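Local structure of STU0660 (Streptococcus thermophilus, 3ZTH) at residues L97-Y101 / M187-L191; S292-V296 / V313-L318; T302-P308 / F327-R332. The protein is a large Csn2 protein of CRISPR-mediated bacterial immunity that binds magnesium ions and probably acts by binding DNA. One frame throughout, in Å; residues are numbered along the deposited sequence.

Interaction 1. Residues L97-Y101 / M187-L191; sequences LAQGY and MLDHL
L97 and Y101 meet M187 and L191 in a helix-helix packing with a Met-aromatic contact, where helix 97-106 crosses helix 177-192 at 41° with the local axes 9.7 Å apart. The example illustrates how one interface can be buried and apolar on one flank, yet partly exposed and weakly bonded on the other. On the buried flank the side chains are aliphatic. CG of L97 stands anti to the backbone N (chi1 -169°), which sends the fork across to the second helix; there its CD1 meets CD1 of L188 at 3.8 Å and also touches CD2 of L191. The exception is backbone: the other methyl of L191, CD1, rests 3.6 Å from G100 O. L188 and L191 also reach strand 199-204, so this flank merges with the core around the central sheet. In the middle, the selenomethionine M187 runs in between A98 and Y101, its SE 4.1 Å from A98 CB and 5.0 Å from the Y101 ring centroid, obliquely placed to the ring. On the partly exposed flank, Y101 and H190 lie alongside each other, pointing the same way, with planes 44° apart, and L135 of the second subunit packs on H190. H190 CB comes within 3.5 Å of Y101 CE1, while the polar ends share just a weak, though nearly straight, hydrogen bond from H190 ND1 to Y101 OH, 3.5 Å long.

Interaction 2. Residues S292-V296 / V313-L318; sequences SLETV and VDSVIL
A buried serine-aspartate hydrogen bond between two steeply crossed helices links S292 on helix 286-296 to D314 on helix 312-324, whose short segments cross at -76° with axes 9.4 Å apart. S292 OG points away from its own backbone N (chi1 180°), which turns the hydroxyl to D314. It donates to D314 OD1 over 2.8 Å, arriving on the anti side of the carboxylate and 34° out of its plane. The CB-CG1 part of I317 lies against the same S292 OG. D314 divides its two oxygens between different tasks. OD2 accepts from a water at 2.8 Å that is also hydrogen-bonded to T295 OG1 at 2.7 Å, and S309 of the third subunit supplies a further hydrogen bond to it; such a set of partners would be expected to favour the ionised carboxylate. T295 OG1 has M291 O as its second partner, while T295 CG2 is 3.6 Å from D314 OD2. Past the polar cluster V296 packs on L318 as the apolar part of the contact. Separately, V296 CG2 makes a methyl-to-carbonyl contact of 3.4 Å with D314 O. The whole is a steep helix-helix crossing held by a buried Ser-Asp hydrogen bond and a water bridge, at the interface with the third subunit.

Interaction 3. Residues T302-P308 / F327-R332; sequences TKMLRQP and FSYRIR
Two extended loops that flank helix 312-324, one before it and one after it, pack together around the ring of Y329, near the magnesium site of Q26 and D240. The ring shows how one aromatic side chain can organise irregular backbone. CG of Y329 is anti to its own N (chi1 -176°), and the ring extends along the facing loop from T302 to Q307. T302 O lies over one face, offset toward the rim and 3.3 Å from Y329 CG, while the peptide N of M304 approaches the other end of the ring obliquely, 3.5 Å from Y329 CE1. The selenomethionine M304 crosses Y329 at about a right angle and, bent at chi3, puts its CE 3.6 Å from Y329 CE2. At the far end the phenol oxygen meets carbon: Q307 CG is 3.5 Å from Y329 OH.

F327 takes up the other end of the contact. Its ring lies obliquely against T302 N, and its CE2 is 3.6 Å from K303 N, which sits at the ring edge and near its plane; the N-H of K303 is bonded to D259. T302 turns its hydroxyl elsewhere, to S258 and L300. Q307 extends its amide to the opposite loop, where OE1 accepts a hydrogen bond from R332 N at 2.6 Å, fairly straight at 161° but with the donor tilted from the carbonyl plane; its NE2 rests 3.6 Å from I331 CG2. Within 327-332, R330 NH1 binds both F327 O and Y329 O, tying the bend that presents Y329.

Chemically, then, a single side-chain-to-backbone hydrogen bond carries the polar link between the loops, packing, mostly on the aromatic rings, supplies most of the rest, and Y329 OH is buried without a hydrogen-bonding partner in the model.

Interactions 2 and 3 form one neighbourhood, their centres 13 Å apart and their segments alternating along the chain. Interaction 2 uses helix 312-324 itself; the two loops of interaction 3 lie before and after it, and I331 CD1 packs on L318 CD2 of that helix at 3.5 Å. Both also reach the third subunit and lie near the metal: the side chain of M304 is about 8 Å, and that of L318 about 12 Å, from a bound magnesium ion, while T302 packs on the ligand Q26. Interaction 1 stands apart, on the opposite side of the chain's centre, about 40 and 45 Å from the other two centre to centre, and it faces the second subunit instead.

Interaction 1. Residues L97-Y101 / M187-L191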
ATOM      1  N   LEU A  97     -21.457 -16.109   1.835  1.00 41.57           N
ATOM      2  CA  LEU A  97     -22.346 -17.177   1.432  1.00 40.07           C
ATOM      3  C   LEU A  97     -22.345 -17.267  -0.099  1.00 39.96           C
ATOM      4  O   LEU A  97     -22.246 -18.350  -0.670  1.00 39.77           O
ATOM      5  CB  LEU A  97     -23.747 -16.864   1.964  1.00 40.40           C
ATOM      6  CG  LEU A  97     -24.841 -17.926   1.903  1.00 39.78           C
ATOM      7  CD1 LEU A  97     -24.430 -19.132   2.726  1.00 41.16           C
ATOM      8  CD2 LEU A  97     -26.123 -17.344   2.443  1.00 40.20           C
ATOM      9  N   ALA A  98     -22.436 -16.117  -0.757  1.00 40.49           N
ATOM     10  CA  ALA A  98     -22.445 -16.053  -2.218  1.00 42.64           C
ATOM     11  C   ALA A  98     -21.228 -16.737  -2.853  1.00 43.57           C
ATOM     12  O   ALA A  98     -21.345 -17.433  -3.865  1.00 42.30           O
ATOM     13  CB  ALA A  98     -22.518 -14.590  -2.670  1.00 41.12           C
ATOM     14  N   GLN A  99     -20.059 -16.536  -2.261  1.00 45.04           N
ATOM     15  CA  GLN A  99     -18.853 -17.141  -2.791  1.00 46.17           C
ATOM     16  C   GLN A  99     -19.032 -18.650  -2.854  1.00 45.79           C
ATOM     17  O   GLN A  99     -18.830 -19.264  -3.900  1.00 47.33           O
ATOM     18  CB  GLN A  99     -17.657 -16.807  -1.912  1.00 47.60           C
ATOM     19  CG  GLN A  99     -16.333 -17.262  -2.497  1.00 51.16           C
ATOM     20  CD  GLN A  99     -15.178 -17.060  -1.539  1.00 53.88           C
ATOM     21  OE1 GLN A  99     -14.016 -17.052  -1.945  1.00 56.58           O
ATOM     22  NE2 GLN A  99     -15.490 -16.904  -0.257  1.00 52.14           N
ATOM     23  N   GLY A 100     -19.424 -19.239  -1.732  1.00 44.33           N
ATOM     24  CA  GLY A 100     -19.619 -20.676  -1.690  1.00 45.20           C
ATOM     25  C   GLY A 100     -20.749 -21.161  -2.580  1.00 46.32           C
ATOM     26  O   GLY A 100     -20.689 -22.257  -3.137  1.00 46.49           O
ATOM     27  N   TYR A 101     -21.785 -20.344  -2.714  1.00 46.47           N
ATOM     28  CA  TYR A 101     -22.940 -20.690  -3.530  1.00 47.72           C
ATOM     29  C   TYR A 101     -22.666 -20.571  -5.027  1.00 48.74           C
ATOM     30  O   TYR A 101     -22.918 -21.506  -5.786  1.00 48.54           O
ATOM     31  CB  TYR A 101     -24.119 -19.793  -3.154  1.00 48.21           C
ATOM     32  CG  TYR A 101     -25.312 -19.899  -4.074  1.00 47.87           C
ATOM     33  CD1 TYR A 101     -26.036 -21.087  -4.185  1.00 48.30           C
ATOM     34  CD2 TYR A 101     -25.738 -18.797  -4.812  1.00 47.90           C
ATOM     35  CE1 TYR A 101     -27.160 -21.171  -5.010  1.00 48.24           C
ATOM     36  CE2 TYR A 101     -26.851 -18.869  -5.638  1.00 48.34           C
ATOM     37  CZ  TYR A 101     -27.556 -20.055  -5.731  1.00 49.02           C
ATOM     38  OH  TYR A 101     -28.654 -20.114  -6.558  1.00 52.13           O
HETATM   39  N   MSE A 187     -30.817 -18.489  -0.646  1.00 37.43           N
HETATM   40  CA  MSE A 187     -29.443 -18.733  -1.048  1.00 38.58           C
HETATM   41  C   MSE A 187     -28.810 -19.711  -0.073  1.00 37.31           C
HETATM   42  O   MSE A 187     -28.089 -20.624  -0.475  1.00 35.15           O
HETATM   43  CB  MSE A 187     -28.639 -17.441  -1.062  1.00 41.06           C
HETATM   44  CG  MSE A 187     -27.163 -17.682  -1.335  1.00 48.55           C
HETATM   45 SE   MSE A 187     -26.194 -16.092  -1.824  1.00 57.65          SE
HETATM   46  CE  MSE A 187     -25.833 -15.404  -0.069  1.00 57.96           C
ATOM     47  N   LEU A 188     -29.094 -19.515   1.211  1.00 36.74           N
ATOM     48  CA  LEU A 188     -28.565 -20.388   2.247  1.00 35.52           C
ATOM     49  C   LEU A 188     -29.096 -21.804   2.029  1.00 36.27           C
ATOM     50  O   LEU A 188     -28.373 -22.784   2.223  1.00 35.96           O
ATOM     51  CB  LEU A 188     -28.978 -19.874   3.628  1.00 33.09           C
ATOM     52  CG  LEU A 188     -28.581 -20.736   4.832  1.00 32.25           C
ATOM     53  CD1 LEU A 188     -27.068 -20.771   4.988  1.00 29.87           C
ATOM     54  CD2 LEU A 188     -29.236 -20.179   6.079  1.00 28.38           C
ATOM     55  N   ASP A 189     -30.356 -21.908   1.610  1.00 36.74           N
ATOM     56  CA  ASP A 189     -30.976 -23.209   1.371  1.00 38.65           C
ATOM     57  C   ASP A 189     -30.198 -23.990   0.311  1.00 39.86           C
ATOM     58  O   ASP A 189     -29.722 -25.095   0.560  1.00 39.28           O
ATOM     59  CB  ASP A 189     -32.427 -23.027   0.907  1.00 40.02           C
ATOM     60  CG  ASP A 189     -33.230 -24.331   0.940  1.00 40.26           C
ATOM     61  OD1 ASP A 189     -32.621 -25.420   0.972  1.00 40.11           O
ATOM     62  OD2 ASP A 189     -34.479 -24.267   0.926  1.00 39.31           O
ATOM     63  N   HIS A 190     -30.068 -23.392  -0.868  1.00 42.58           N
ATOM     64  CA  HIS A 190     -29.372 -24.008  -1.986  1.00 44.48           C
ATOM     65  C   HIS A 190     -27.941 -24.372  -1.639  1.00 45.52           C
ATOM     66  O   HIS A 190     -27.418 -25.362  -2.145  1.00 48.07           O
ATOM     67  CB  HIS A 190     -29.403 -23.078  -3.207  1.00 47.00           C
ATOM     68  CG  HIS A 190     -30.788 -22.747  -3.676  1.00 52.14           C
ATOM     69  ND1 HIS A 190     -31.036 -21.864  -4.706  1.00 54.01           N
ATOM     70  CD2 HIS A 190     -32.003 -23.157  -3.235  1.00 53.88           C
ATOM     71  CE1 HIS A 190     -32.342 -21.741  -4.875  1.00 54.62           C
ATOM     72  NE2 HIS A 190     -32.951 -22.514  -3.995  1.00 54.39           N
ATOM     73  N   LEU A 191     -27.295 -23.585  -0.785  1.00 45.33           N
ATOM     74  CA  LEU A 191     -25.930 -23.910  -0.404  1.00 44.86           C
ATOM     75  C   LEU A 191     -25.910 -25.131   0.519  1.00 45.56           C
ATOM     76  O   LEU A 191     -25.195 -26.095   0.263  1.00 45.41           O
ATOM     77  CB  LEU A 191     -25.253 -22.736   0.304  1.00 45.51           C
ATOM     78  CG  LEU A 191     -23.814 -23.080   0.726  1.00 46.94           C
ATOM     79  CD1 LEU A 191     -22.944 -23.139  -0.518  1.00 48.75           C
ATOM     80  CD2 LEU A 191     -23.258 -22.057   1.689  1.00 45.67           C
TER

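Interaction 2. Residues S292-V296 / V313-L318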
ATOM      1  N   SER A 292     -49.119 -16.471  26.936  1.00 38.06           N
ATOM      2  CA  SER A 292     -48.827 -15.682  28.113  1.00 36.25           C
ATOM      3  C   SER A 292     -47.329 -15.817  28.364  1.00 35.04           C
ATOM      4  O   SER A 292     -46.655 -14.855  28.735  1.00 33.74           O
ATOM      5  CB  SER A 292     -49.626 -16.215  29.302  1.00 35.80           C
ATOM      6  OG  SER A 292     -49.355 -15.465  30.470  1.00 39.90           O
ATOM      7  N   LEU A 293     -46.814 -17.023  28.127  1.00 34.05           N
ATOM      8  CA  LEU A 293     -45.400 -17.329  28.308  1.00 32.43           C
ATOM      9  C   LEU A 293     -44.518 -16.557  27.313  1.00 32.33           C
ATOM     10  O   LEU A 293     -43.394 -16.162  27.633  1.00 31.57           O
ATOM     11  CB  LEU A 293     -45.185 -18.838  28.154  1.00 31.12           C
ATOM     12  CG  LEU A 293     -43.768 -19.403  28.297  1.00 32.02           C
ATOM     13  CD1 LEU A 293     -43.229 -19.201  29.733  1.00 28.61           C
ATOM     14  CD2 LEU A 293     -43.816 -20.880  27.937  1.00 30.35           C
ATOM     15  N   GLU A 294     -45.033 -16.342  26.107  1.00 32.00           N
ATOM     16  CA  GLU A 294     -44.299 -15.606  25.082  1.00 31.39           C
ATOM     17  C   GLU A 294     -44.234 -14.118  25.421  1.00 29.06           C
ATOM     18  O   GLU A 294     -43.264 -13.436  25.111  1.00 29.74           O
ATOM     19  CB  GLU A 294     -44.982 -15.782  23.735  1.00 32.24           C
ATOM     20  CG  GLU A 294     -44.130 -16.470  22.705  1.00 37.68           C
ATOM     21  CD  GLU A 294     -44.938 -16.943  21.507  1.00 39.92           C
ATOM     22  OE1 GLU A 294     -45.808 -16.177  21.029  1.00 38.75           O
ATOM     23  OE2 GLU A 294     -44.695 -18.079  21.046  1.00 40.32           O
ATOM     24  N   THR A 295     -45.283 -13.628  26.059  1.00 27.47           N
ATOM     25  CA  THR A 295     -45.376 -12.231  26.450  1.00 27.94           C
ATOM     26  C   THR A 295     -44.461 -11.858  27.611  1.00 28.16           C
ATOM     27  O   THR A 295     -43.756 -10.856  27.565  1.00 28.26           O
ATOM     28  CB  THR A 295     -46.814 -11.893  26.889  1.00 27.97           C
ATOM     29  OG1 THR A 295     -47.698 -12.035  25.772  1.00 27.51           O
ATOM     30  CG2 THR A 295     -46.889 -10.475  27.455  1.00 24.50           C
ATOM     31  N   VAL A 296     -44.483 -12.687  28.646  1.00 28.85           N
ATOM     32  CA  VAL A 296     -43.741 -12.441  29.873  1.00 29.23           C
ATOM     33  C   VAL A 296     -42.285 -12.873  29.969  1.00 29.79           C
ATOM     34  O   VAL A 296     -41.500 -12.239  30.684  1.00 31.05           O
ATOM     35  CB  VAL A 296     -44.497 -13.061  31.070  1.00 30.11           C
ATOM     36  CG1 VAL A 296     -43.690 -12.894  32.326  1.00 36.50           C
ATOM     37  CG2 VAL A 296     -45.846 -12.403  31.233  1.00 26.37           C
ATOM     38  N   VAL A 313     -53.985 -11.500  33.815  1.00 34.83           N
ATOM     39  CA  VAL A 313     -53.557 -12.886  33.640  1.00 35.26           C
ATOM     40  C   VAL A 313     -52.060 -13.027  33.392  1.00 35.65           C
ATOM     41  O   VAL A 313     -51.408 -13.916  33.962  1.00 36.76           O
ATOM     42  CB  VAL A 313     -54.331 -13.565  32.478  1.00 35.85           C
ATOM     43  CG1 VAL A 313     -53.637 -14.854  32.058  1.00 36.28           C
ATOM     44  CG2 VAL A 313     -55.751 -13.874  32.923  1.00 36.20           C
ATOM     45  N   ASP A 314     -51.512 -12.169  32.541  1.00 33.27           N
ATOM     46  CA  ASP A 314     -50.093 -12.252  32.262  1.00 32.86           C
ATOM     47  C   ASP A 314     -49.276 -11.896  33.501  1.00 32.61           C
ATOM     48  O   ASP A 314     -48.195 -12.455  33.720  1.00 32.40           O
ATOM     49  CB  ASP A 314     -49.715 -11.342  31.083  1.00 32.98           C
ATOM     50  CG  ASP A 314     -50.213 -11.883  29.735  1.00 35.10           C
ATOM     51  OD1 ASP A 314     -50.569 -13.080  29.648  1.00 35.51           O
ATOM     52  OD2 ASP A 314     -50.236 -11.114  28.750  1.00 36.73           O
ATOM     53  N   SER A 315     -49.799 -10.985  34.320  1.00 31.50           N
ATOM     54  CA  SER A 315     -49.107 -10.560  35.541  1.00 29.96           C
ATOM     55  C   SER A 315     -49.033 -11.733  36.504  1.00 29.67           C
ATOM     56  O   SER A 315     -48.023 -11.939  37.175  1.00 30.70           O
ATOM     57  CB  SER A 315     -49.850  -9.403  36.213  1.00 29.41           C
ATOM     58  OG  SER A 315     -49.972  -8.295  35.344  1.00 31.06           O
ATOM     59  N   VAL A 316     -50.113 -12.499  36.568  1.00 28.16           N
ATOM     60  CA  VAL A 316     -50.162 -13.661  37.439  1.00 29.00           C
ATOM     61  C   VAL A 316     -49.145 -14.704  36.980  1.00 29.81           C
ATOM     62  O   VAL A 316     -48.323 -15.166  37.774  1.00 29.01           O
ATOM     63  CB  VAL A 316     -51.586 -14.275  37.449  1.00 28.81           C
ATOM     64  CG1 VAL A 316     -51.601 -15.597  38.217  1.00 25.43           C
ATOM     65  CG2 VAL A 316     -52.542 -13.289  38.088  1.00 29.23           C
ATOM     66  N   ILE A 317     -49.209 -15.071  35.700  1.00 30.69           N
ATOM     67  CA  ILE A 317     -48.293 -16.055  35.131  1.00 30.86           C
ATOM     68  C   ILE A 317     -46.849 -15.607  35.361  1.00 31.33           C
ATOM     69  O   ILE A 317     -45.992 -16.405  35.732  1.00 31.77           O
ATOM     70  CB  ILE A 317     -48.548 -16.221  33.612  1.00 32.71           C
ATOM     71  CG1 ILE A 317     -49.963 -16.752  33.388  1.00 30.37           C
ATOM     72  CG2 ILE A 317     -47.504 -17.145  32.992  1.00 28.14           C
ATOM     73  CD1 ILE A 317     -50.201 -18.106  33.992  1.00 33.00           C
ATOM     74  N   LEU A 318     -46.592 -14.322  35.144  1.00 31.53           N
ATOM     75  CA  LEU A 318     -45.260 -13.766  35.348  1.00 31.73           C
ATOM     76  C   LEU A 318     -44.784 -14.032  36.776  1.00 32.08           C
ATOM     77  O   LEU A 318     -43.664 -14.508  36.992  1.00 31.80           O
ATOM     78  CB  LEU A 318     -45.280 -12.257  35.060  1.00 31.00           C
ATOM     79  CG  LEU A 318     -44.105 -11.306  35.361  1.00 33.12           C
ATOM     80  CD1 LEU A 318     -42.823 -12.041  35.619  1.00 35.11           C
ATOM     81  CD2 LEU A 318     -43.934 -10.362  34.195  1.00 31.25           C
TER
HETATM   82  O   HOH W   1     -50.360 -12.272  26.231  1.00 35.65           O

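Interaction 3. Residues T302-P308 / F327-R332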
ATOM      1  N   THR A 302     -36.166 -10.295  36.604  1.00 37.18           N
ATOM      2  CA  THR A 302     -35.797  -8.889  36.552  1.00 40.89           C
ATOM      3  C   THR A 302     -36.472  -8.081  37.642  1.00 42.22           C
ATOM      4  O   THR A 302     -37.701  -7.965  37.661  1.00 42.26           O
ATOM      5  CB  THR A 302     -36.185  -8.230  35.198  1.00 40.54           C
ATOM      6  OG1 THR A 302     -35.608  -8.959  34.110  1.00 42.59           O
ATOM      7  CG2 THR A 302     -35.674  -6.802  35.149  1.00 39.05           C
ATOM      8  N   LYS A 303     -35.683  -7.543  38.564  1.00 43.43           N
ATOM      9  CA  LYS A 303     -36.258  -6.699  39.590  1.00 47.69           C
ATOM     10  C   LYS A 303     -36.401  -5.398  38.825  1.00 49.26           C
ATOM     11  O   LYS A 303     -35.404  -4.809  38.414  1.00 48.57           O
ATOM     12  CB  LYS A 303     -35.309  -6.496  40.765  1.00 49.23           C
ATOM     13  CG  LYS A 303     -35.943  -5.651  41.853  1.00 52.77           C
ATOM     14  CD  LYS A 303     -34.931  -5.093  42.838  1.00 57.59           C
ATOM     15  CE  LYS A 303     -35.627  -4.208  43.870  1.00 59.90           C
ATOM     16  NZ  LYS A 303     -34.670  -3.569  44.820  1.00 64.48           N
HETATM   17  N   MSE A 304     -37.633  -4.951  38.621  1.00 52.34           N
HETATM   18  CA  MSE A 304     -37.848  -3.737  37.857  1.00 56.11           C
HETATM   19  C   MSE A 304     -38.272  -2.508  38.631  1.00 56.93           C
HETATM   20  O   MSE A 304     -39.019  -2.588  39.603  1.00 57.25           O
HETATM   21  CB  MSE A 304     -38.835  -4.024  36.735  1.00 59.65           C
HETATM   22  CG  MSE A 304     -38.237  -4.957  35.702  1.00 65.64           C
HETATM   23 SE   MSE A 304     -39.413  -5.474  34.283  1.00 73.83          SE
HETATM   24  CE  MSE A 304     -40.521  -6.682  35.322  1.00 70.60           C
ATOM     25  N   LEU A 305     -37.772  -1.366  38.174  1.00 58.66           N
ATOM     26  CA  LEU A 305     -38.055  -0.074  38.781  1.00 59.73           C
ATOM     27  C   LEU A 305     -39.483   0.354  38.453  1.00 59.69           C
ATOM     28  O   LEU A 305     -40.183   0.922  39.290  1.00 59.21           O
ATOM     29  CB  LEU A 305     -37.057   0.956  38.249  1.00 61.13           C
ATOM     30  CG  LEU A 305     -37.002   2.328  38.920  1.00 62.70           C
ATOM     31  CD1 LEU A 305     -36.813   2.169  40.424  1.00 63.00           C
ATOM     32  CD2 LEU A 305     -35.855   3.130  38.310  1.00 63.24           C
ATOM     33  N   ARG A 306     -39.901   0.072  37.223  1.00 59.22           N
ATOM     34  CA  ARG A 306     -41.242   0.404  36.758  1.00 58.90           C
ATOM     35  C   ARG A 306     -41.944  -0.894  36.395  1.00 56.21           C
ATOM     36  O   ARG A 306     -41.394  -1.699  35.651  1.00 56.32           O
ATOM     37  CB  ARG A 306     -41.177   1.281  35.507  1.00 63.09           C
ATOM     38  CG  ARG A 306     -40.507   2.629  35.694  1.00 69.48           C
ATOM     39  CD  ARG A 306     -40.383   3.355  34.358  1.00 74.33           C
ATOM     40  NE  ARG A 306     -40.166   4.790  34.534  1.00 79.16           N
ATOM     41  CZ  ARG A 306     -40.046   5.661  33.535  1.00 81.48           C
ATOM     42  NH1 ARG A 306     -40.116   5.251  32.273  1.00 82.10           N
ATOM     43  NH2 ARG A 306     -39.870   6.949  33.799  1.00 81.63           N
ATOM     44  N   GLN A 307     -43.152  -1.096  36.910  1.00 53.83           N
ATOM     45  CA  GLN A 307     -43.908  -2.305  36.603  1.00 51.16           C
ATOM     46  C   GLN A 307     -44.332  -2.308  35.153  1.00 49.65           C
ATOM     47  O   GLN A 307     -44.981  -1.370  34.696  1.00 48.30           O
ATOM     48  CB  GLN A 307     -45.172  -2.391  37.441  1.00 51.80           C
ATOM     49  CG  GLN A 307     -44.967  -2.912  38.824  1.00 54.64           C
ATOM     50  CD  GLN A 307     -46.244  -3.477  39.391  1.00 55.34           C
ATOM     51  OE1 GLN A 307     -46.261  -4.001  40.506  1.00 55.04           O
ATOM     52  NE2 GLN A 307     -47.330  -3.381  38.620  1.00 51.89           N
ATOM     53  N   PRO A 308     -43.978  -3.364  34.405  1.00 48.64           N
ATOM     54  CA  PRO A 308     -44.385  -3.390  32.998  1.00 46.93           C
ATOM     55  C   PRO A 308     -45.902  -3.483  32.928  1.00 44.05           C
ATOM     56  O   PRO A 308     -46.534  -4.104  33.783  1.00 42.65           O
ATOM     57  CB  PRO A 308     -43.685  -4.633  32.454  1.00 47.14           C
ATOM     58  CG  PRO A 308     -43.654  -5.536  33.643  1.00 48.47           C
ATOM     59  CD  PRO A 308     -43.258  -4.597  34.768  1.00 48.41           C
ATOM     60  N   PHE A 327     -37.039 -16.550  41.826  1.00 39.82           N
ATOM     61  CA  PHE A 327     -36.730 -15.133  41.713  1.00 36.63           C
ATOM     62  C   PHE A 327     -37.850 -14.421  42.464  1.00 35.77           C
ATOM     63  O   PHE A 327     -39.031 -14.721  42.257  1.00 37.07           O
ATOM     64  CB  PHE A 327     -36.704 -14.690  40.255  1.00 34.42           C
ATOM     65  CG  PHE A 327     -36.022 -13.370  40.046  1.00 33.69           C
ATOM     66  CD1 PHE A 327     -34.638 -13.272  40.117  1.00 32.12           C
ATOM     67  CD2 PHE A 327     -36.761 -12.216  39.808  1.00 32.77           C
ATOM     68  CE1 PHE A 327     -34.006 -12.045  39.956  1.00 31.28           C
ATOM     69  CE2 PHE A 327     -36.132 -10.986  39.646  1.00 29.62           C
ATOM     70  CZ  PHE A 327     -34.759 -10.901  39.718  1.00 29.16           C
ATOM     71  N   SER A 328     -37.476 -13.475  43.320  1.00 33.47           N
ATOM     72  CA  SER A 328     -38.426 -12.743  44.161  1.00 33.09           C
ATOM     73  C   SER A 328     -39.318 -11.647  43.562  1.00 33.02           C
ATOM     74  O   SER A 328     -40.349 -11.309  44.147  1.00 33.10           O
ATOM     75  CB  SER A 328     -37.677 -12.144  45.352  1.00 33.24           C
ATOM     76  OG  SER A 328     -36.749 -11.157  44.916  1.00 35.37           O
ATOM     77  N   TYR A 329     -38.948 -11.074  42.424  1.00 32.92           N
ATOM     78  CA  TYR A 329     -39.780 -10.012  41.860  1.00 34.19           C
ATOM     79  C   TYR A 329     -41.248 -10.382  41.674  1.00 35.51           C
ATOM     80  O   TYR A 329     -41.577 -11.505  41.283  1.00 34.52           O
ATOM     81  CB  TYR A 329     -39.235  -9.535  40.519  1.00 34.56           C
ATOM     82  CG  TYR A 329     -40.028  -8.373  39.981  1.00 34.30           C
ATOM     83  CD1 TYR A 329     -39.840  -7.084  40.495  1.00 33.41           C
ATOM     84  CD2 TYR A 329     -41.005  -8.561  39.001  1.00 34.63           C
ATOM     85  CE1 TYR A 329     -40.605  -6.014  40.050  1.00 35.18           C
ATOM     86  CE2 TYR A 329     -41.782  -7.494  38.545  1.00 35.46           C
ATOM     87  CZ  TYR A 329     -41.575  -6.224  39.074  1.00 36.28           C
ATOM     88  OH  TYR A 329     -42.326  -5.166  38.624  1.00 37.76           O
ATOM     89  N   ARG A 330     -42.131  -9.426  41.950  1.00 35.75           N
ATOM     90  CA  ARG A 330     -43.561  -9.652  41.800  1.00 38.14           C
ATOM     91  C   ARG A 330     -44.297  -8.395  41.370  1.00 39.94           C
ATOM     92  O   ARG A 330     -44.075  -7.308  41.905  1.00 40.06           O
ATOM     93  CB  ARG A 330     -44.188 -10.133  43.115  1.00 37.28           C
ATOM     94  CG  ARG A 330     -43.691 -11.465  43.637  1.00 38.40           C
ATOM     95  CD  ARG A 330     -44.331 -12.646  42.932  1.00 38.55           C
ATOM     96  NE  ARG A 330     -43.846 -13.900  43.501  1.00 39.54           N
ATOM     97  CZ  ARG A 330     -42.589 -14.326  43.407  1.00 39.83           C
ATOM     98  NH1 ARG A 330     -41.686 -13.600  42.760  1.00 42.05           N
ATOM     99  NH2 ARG A 330     -42.226 -15.470  43.971  1.00 39.97           N
ATOM    100  N   ILE A 331     -45.178  -8.555  40.396  1.00 42.07           N
ATOM    101  CA  ILE A 331     -45.999  -7.452  39.937  1.00 46.11           C
ATOM    102  C   ILE A 331     -47.079  -7.332  41.017  1.00 49.69           C
ATOM    103  O   ILE A 331     -47.709  -8.324  41.375  1.00 49.28           O
ATOM    104  CB  ILE A 331     -46.622  -7.787  38.563  1.00 45.44           C
ATOM    105  CG1 ILE A 331     -45.546  -7.667  37.483  1.00 45.16           C
ATOM    106  CG2 ILE A 331     -47.814  -6.884  38.275  1.00 43.54           C
ATOM    107  CD1 ILE A 331     -45.952  -8.232  36.148  1.00 46.82           C
ATOM    108  N   ARG A 332     -47.264  -6.136  41.564  1.00 54.91           N
ATOM    109  CA  ARG A 332     -48.272  -5.935  42.602  1.00 60.51           C
ATOM    110  C   ARG A 332     -49.581  -5.421  42.014  1.00 63.80           C
ATOM    111  O   ARG A 332     -49.591  -4.602  41.092  1.00 63.87           O
ATOM    112  CB  ARG A 332     -47.772  -4.958  43.678  1.00 62.75           C
ATOM    113  CG  ARG A 332     -46.904  -5.572  44.786  1.00 64.95           C
ATOM    114  CD  ARG A 332     -45.447  -5.753  44.368  1.00 68.30           C
ATOM    115  NE  ARG A 332     -44.609  -6.185  45.489  1.00 71.52           N
ATOM    116  CZ  ARG A 332     -43.312  -6.482  45.400  1.00 73.20           C
ATOM    117  NH1 ARG A 332     -42.674  -6.401  44.236  1.00 72.71           N
ATOM    118  NH2 ARG A 332     -42.648  -6.864  46.485  1.00 73.50           N
TER